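PDB 5I7I: TRAP solute Binding Protein from Uncultured marine bacterium, which probably serves as the extracellular solute-binding component of a TRAP transporter, capturing aromatic acids such as 3-hydroxybenzoate. Local coordinates for residues E24-P36 and E58-G70. Residues are numbered along the deposited sequence; the frame is centred on the assembly and turned at random.
Sequences EVVLKFHSFPPMP and EIKVEIYPAMQLG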
loop_
_atom_site.group_PDB
_atom_site.type_symbol
_atom_site.label_atom_id
_atom_site.label_comp_id
_atom_site.label_asym_id
_atom_site.label_seq_id
_atom_site.Cartn_x
_atom_site.Cartn_y
_atom_site.Cartn_z
ATOM N N GLU A 24 -12.489 8.522 29.657
ATOM C CA GLU A 24 -12.080 9.044 28.356
ATOM C C GLU A 24 -10.620 8.721 28.064
ATOM O O GLU A 24 -9.750 8.838 28.918
ATOM C CB GLU A 24 -12.286 10.561 28.281
ATOM C CG GLU A 24 -11.892 11.176 26.937
ATOM C CD GLU A 24 -11.789 12.692 26.988
ATOM O OE1 GLU A 24 -12.849 13.356 27.002
ATOM O OE2 GLU A 24 -10.648 13.215 27.017
ATOM N N VAL A 25 -10.365 8.316 26.831
ATOM C CA VAL A 25 -9.021 8.016 26.358
ATOM C C VAL A 25 -8.807 8.749 25.046
ATOM O O VAL A 25 -9.615 8.629 24.117
ATOM C CB VAL A 25 -8.790 6.501 26.189
ATOM C CG1 VAL A 25 -9.812 5.902 25.260
ATOM C CG2 VAL A 25 -7.374 6.222 25.678
ATOM N N VAL A 26 -7.712 9.489 24.969
ATOM C CA VAL A 26 -7.297 10.162 23.752
ATOM C C VAL A 26 -6.226 9.319 23.082
ATOM O O VAL A 26 -5.239 8.928 23.717
ATOM C CB VAL A 26 -6.771 11.572 24.070
ATOM C CG1 VAL A 26 -6.245 12.239 22.793
ATOM C CG2 VAL A 26 -7.869 12.408 24.702
ATOM N N LEU A 27 -6.410 9.049 21.798
ATOM C CA LEU A 27 -5.411 8.337 21.011
ATOM C C LEU A 27 -4.905 9.234 19.894
ATOM O O LEU A 27 -5.692 9.742 19.090
ATOM C CB LEU A 27 -5.997 7.069 20.394
ATOM C CG LEU A 27 -6.607 6.107 21.414
ATOM C CD1 LEU A 27 -7.297 4.947 20.693
ATOM C CD2 LEU A 27 -5.542 5.605 22.366
ATOM N N LYS A 28 -3.591 9.400 19.825
ATOM C CA LYS A 28 -2.957 10.229 18.805
ATOM C C LYS A 28 -2.697 9.396 17.565
ATOM O O LYS A 28 -1.920 8.434 17.610
ATOM C CB LYS A 28 -1.627 10.768 19.325
ATOM C CG LYS A 28 -1.730 11.641 20.560
ATOM C CD LYS A 28 -0.359 11.946 21.153
ATOM C CE LYS A 28 -0.476 12.580 22.511
ATOM N NZ LYS A 28 0.847 12.629 23.207
ATOM N N PHE A 29 -3.341 9.759 16.461
ATOM C CA PHE A 29 -3.120 9.118 15.178
ATOM C C PHE A 29 -2.198 9.981 14.329
ATOM O O PHE A 29 -2.424 11.187 14.191
ATOM C CB PHE A 29 -4.438 8.919 14.431
ATOM C CG PHE A 29 -4.254 8.510 12.997
ATOM C CD1 PHE A 29 -4.066 7.175 12.642
ATOM C CD2 PHE A 29 -4.213 9.466 11.993
ATOM C CE1 PHE A 29 -3.866 6.833 11.327
ATOM C CE2 PHE A 29 -4.003 9.108 10.682
ATOM C CZ PHE A 29 -3.834 7.796 10.359
ATOM N N HIS A 30 -1.203 9.351 13.714
ATOM C CA HIS A 30 -0.239 10.063 12.887
ATOM C C HIS A 30 -0.105 9.377 11.529
ATOM O O HIS A 30 -0.053 8.148 11.455
ATOM C CB HIS A 30 1.123 10.093 13.603
ATOM C CG HIS A 30 2.018 11.194 13.146
ATOM N ND1 HIS A 30 3.384 11.140 13.283
ATOM C CD2 HIS A 30 1.746 12.402 12.595
ATOM C CE1 HIS A 30 3.917 12.260 12.833
ATOM N NE2 HIS A 30 2.943 13.039 12.395
ATOM N N SER A 31 -0.045 10.163 10.451
ATOM C CA SER A 31 0.205 9.600 9.131
ATOM C C SER A 31 0.766 10.687 8.227
ATOM O O SER A 31 0.786 11.868 8.577
ATOM C CB SER A 31 -1.064 8.983 8.564
ATOM O OG SER A 31 -0.786 8.198 7.426
ATOM N N PHE A 32 1.208 10.272 7.037
ATOM C CA PHE A 32 1.907 11.164 6.113
ATOM C C PHE A 32 1.027 11.836 5.055
ATOM O O PHE A 32 1.351 12.964 4.661
ATOM C CB PHE A 32 3.104 10.476 5.431
ATOM C CG PHE A 32 2.731 9.318 4.550
ATOM C CD1 PHE A 32 2.396 9.507 3.214
ATOM C CD2 PHE A 32 2.725 8.041 5.056
ATOM C CE1 PHE A 32 2.029 8.424 2.415
ATOM C CE2 PHE A 32 2.364 6.970 4.269
ATOM C CZ PHE A 32 2.021 7.153 2.947
ATOM N N PRO A 33 -0.032 11.218 4.525
ATOM C CA PRO A 33 -0.799 11.915 3.485
ATOM C C PRO A 33 -1.491 13.136 4.056
ATOM O O PRO A 33 -1.761 13.194 5.264
ATOM C CB PRO A 33 -1.835 10.866 3.027
ATOM C CG PRO A 33 -1.284 9.574 3.444
ATOM C CD PRO A 33 -0.598 9.874 4.749
ATOM N N PRO A 34 -1.816 14.118 3.222
ATOM C CA PRO A 34 -2.605 15.251 3.703
ATOM C C PRO A 34 -4.037 14.835 4.014
ATOM O O PRO A 34 -4.521 13.761 3.619
ATOM C CB PRO A 34 -2.543 16.237 2.535
ATOM C CG PRO A 34 -2.361 15.367 1.334
ATOM C CD PRO A 34 -1.466 14.257 1.799
ATOM N N MET A 35 -4.711 15.725 4.751
ATOM C CA MET A 35 -6.064 15.472 5.241
ATOM C C MET A 35 -7.027 14.990 4.165
ATOM O O MET A 35 -7.755 14.017 4.418
ATOM C CB MET A 35 -6.531 16.761 5.947
ATOM C CG MET A 35 -7.978 16.861 6.402
ATOM S SD MET A 35 -8.257 18.427 7.300
ATOM C CE MET A 35 -9.418 17.938 8.591
ATOM N N PRO A 36 -7.052 15.565 2.957
ATOM C CA PRO A 36 -8.017 15.106 1.936
ATOM C C PRO A 36 -7.746 13.720 1.370
ATOM O O PRO A 36 -8.620 13.176 0.676
ATOM C CB PRO A 36 -7.885 16.156 0.830
ATOM C CG PRO A 36 -7.213 17.292 1.449
ATOM C CD PRO A 36 -6.331 16.774 2.529
ATOM N N GLU A 58 -16.124 7.893 24.462
ATOM C CA GLU A 58 -15.025 7.724 25.401
ATOM C C GLU A 58 -13.665 7.578 24.717
ATOM O O GLU A 58 -12.662 8.081 25.236
ATOM C CB GLU A 58 -15.293 6.526 26.309
ATOM C CG GLU A 58 -16.537 6.718 27.175
ATOM C CD GLU A 58 -16.989 5.446 27.849
ATOM O OE1 GLU A 58 -16.262 4.434 27.814
ATOM O OE2 GLU A 58 -18.099 5.447 28.425
ATOM N N ILE A 59 -13.588 6.891 23.577
ATOM C CA ILE A 59 -12.327 6.710 22.869
ATOM C C ILE A 59 -12.273 7.753 21.765
ATOM O O ILE A 59 -12.998 7.654 20.771
ATOM C CB ILE A 59 -12.176 5.299 22.284
ATOM C CG1 ILE A 59 -12.317 4.221 23.365
ATOM C CG2 ILE A 59 -10.815 5.167 21.600
ATOM C CD1 ILE A 59 -12.367 2.790 22.808
ATOM N N LYS A 60 -11.377 8.726 21.923
ATOM C CA LYS A 60 -11.276 9.885 21.042
ATOM C C LYS A 60 -9.957 9.812 20.284
ATOM O O LYS A 60 -8.883 9.961 20.880
ATOM C CB LYS A 60 -11.292 11.174 21.857
ATOM C CG LYS A 60 -12.589 11.464 22.566
ATOM C CD LYS A 60 -12.510 12.829 23.274
ATOM C CE LYS A 60 -13.861 13.347 23.728
ATOM N NZ LYS A 60 -14.492 12.485 24.758
ATOM N N VAL A 61 -10.034 9.650 18.975
ATOM C CA VAL A 61 -8.855 9.684 18.123
ATOM C C VAL A 61 -8.644 11.116 17.640
ATOM O O VAL A 61 -9.576 11.749 17.124
ATOM C CB VAL A 61 -9.026 8.719 16.943
ATOM C CG1 VAL A 61 -7.786 8.728 16.053
ATOM C CG2 VAL A 61 -9.330 7.333 17.450
ATOM N N GLU A 62 -7.431 11.642 17.840
ATOM C CA GLU A 62 -6.996 12.917 17.276
ATOM C C GLU A 62 -6.164 12.604 16.037
ATOM O O GLU A 62 -5.145 11.917 16.127
ATOM C CB GLU A 62 -6.129 13.716 18.257
ATOM C CG GLU A 62 -6.766 14.162 19.551
ATOM C CD GLU A 62 -5.766 14.815 20.532
ATOM O OE1 GLU A 62 -4.497 14.745 20.356
ATOM O OE2 GLU A 62 -6.284 15.394 21.505
ATOM N N ILE A 63 -6.568 13.140 14.898
ATOM C CA ILE A 63 -5.969 12.775 13.621
ATOM C C ILE A 63 -4.963 13.845 13.208
ATOM O O ILE A 63 -5.343 14.998 12.980
ATOM C CB ILE A 63 -7.045 12.596 12.537
ATOM C CG1 ILE A 63 -7.946 11.419 12.892
ATOM C CG2 ILE A 63 -6.427 12.434 11.158
ATOM C CD1 ILE A 63 -9.129 11.231 11.974
ATOM N N TYR A 64 -3.698 13.452 13.065
ATOM C CA TYR A 64 -2.626 14.346 12.619
ATOM C C TYR A 64 -2.089 13.875 11.273
ATOM O O TYR A 64 -1.247 12.957 11.222
ATOM C CB TYR A 64 -1.507 14.393 13.662
ATOM C CG TYR A 64 -1.978 14.911 14.997
ATOM C CD1 TYR A 64 -1.973 16.269 15.264
ATOM C CD2 TYR A 64 -2.451 14.053 15.971
ATOM C CE1 TYR A 64 -2.417 16.754 16.469
ATOM C CE2 TYR A 64 -2.901 14.527 17.195
ATOM C CZ TYR A 64 -2.890 15.888 17.434
ATOM O OH TYR A 64 -3.310 16.398 18.638
ATOM N N PRO A 65 -2.574 14.429 10.172
ATOM C CA PRO A 65 -2.099 14.056 8.834
ATOM C C PRO A 65 -0.809 14.805 8.512
ATOM O O PRO A 65 -0.313 15.605 9.307
ATOM C CB PRO A 65 -3.251 14.538 7.951
ATOM C CG PRO A 65 -3.691 15.782 8.624
ATOM C CD PRO A 65 -3.584 15.496 10.103
ATOM N N ALA A 66 -0.264 14.545 7.321
ATOM C CA ALA A 66 0.842 15.346 6.781
ATOM C C ALA A 66 2.013 15.464 7.761
ATOM O O ALA A 66 2.689 16.487 7.823
ATOM C CB ALA A 66 0.346 16.717 6.325
ATOM N N MET A 67 2.280 14.390 8.507
ATOM C CA MET A 67 3.375 14.355 9.498
ATOM C C MET A 67 3.333 15.528 10.486
ATOM O O MET A 67 4.364 16.052 10.920
ATOM C CB MET A 67 4.742 14.243 8.828
ATOM C CG MET A 67 4.904 13.018 7.935
ATOM S SD MET A 67 4.578 11.415 8.702
ATOM C CE MET A 67 5.810 11.445 10.017
ATOM N N GLN A 68 2.123 15.898 10.907
ATOM C CA GLN A 68 1.907 17.041 11.785
ATOM C C GLN A 68 2.375 16.829 13.220
ATOM O O GLN A 68 2.250 17.765 14.021
ATOM C CB GLN A 68 0.422 17.403 11.807
ATOM C CG GLN A 68 -0.016 18.299 10.700
ATOM C CD GLN A 68 -1.517 18.561 10.775
ATOM O OE1 GLN A 68 -2.150 18.360 11.820
ATOM N NE2 GLN A 68 -2.082 19.019 9.674
ATOM N N LEU A 69 2.868 15.653 13.581
ATOM C CA LEU A 69 3.533 15.463 14.867
ATOM C C LEU A 69 5.041 15.308 14.723
ATOM O O LEU A 69 5.729 15.043 15.717
ATOM C CB LEU A 69 2.916 14.287 15.637
ATOM C CG LEU A 69 1.451 14.499 16.047
ATOM C CD1 LEU A 69 0.900 13.254 16.698
ATOM C CD2 LEU A 69 1.281 15.682 16.992
ATOM N N GLY A 70 5.577 15.492 13.517
ATOM C CA GLY A 70 7.007 15.529 13.300
ATOM C C GLY A 70 7.524 14.233 12.711
ATOM O O GLY A 70 6.912 13.179 12.820
#
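The imidazole of His30 is sandwiched between Leu69 and Met67 of the turn that follows strand 59-64. Leu69 CB makes a CH-pi contact with one face, 3.6 Å from the ring centroid, and Met67 SD lies over the opposite face in a sulfur-aromatic contact. Tyr64 O and Gly70 O sit at the edge, while His30 NE2 comes within 2.9 Å of Leu69 N. A chi1 of -158° swings the His30 ring away from its own backbone N and over to the type I turn from Met67 to Gly70, and its ND1 is hydrogen-bonded to Gln79. Cutting His30 back to an alanine would probably leave Gln79 without its imidazole mate and open a gap between Leu69 and Met67. Leu69 touches a second ring as well: its CD2 lies over the centre of one face of Tyr64, 3.7 Å above the plane. Tyr64 presents its ring edge to Phe29 O, and its OH donates to Glu62 OE1 (2.7 Å), reaching that oxygen from above the carboxylate plane.

Beneath these side chains strands 25-31 and 59-64 run parallel, Val25 facing Ile59 and His30 facing Tyr64, with N-H and C=O groups alternating from Val25 N to Ser31 N. Beyond them, Met67 N bonds Ser31 O and Ala66 N bonds Pro33 O, tying the two loops together. At the other end Lys60 NZ, bent round by its last torsion (chi4 64°), meets Glu24 OE1 in a 2.9 Å salt bridge and also bonds Gly57 O. On the face carrying Val25, Leu27 and Phe29, Val25 CG1 packs on Ile59 CG1 at 3.6 Å, and Phe29 CB on Val61 CG1.

This is a beta-alpha-beta unit: helix 38-54 makes the crossover, resting on Phe29 and Ile59. Strand 59-64 is outermost in the five-stranded sheet, strand 25-31 pairs on its other side with strand 87-91, parallel to it, and Phe32 beyond strand 25-31 touches the bound 3-hydroxybenzoic acid.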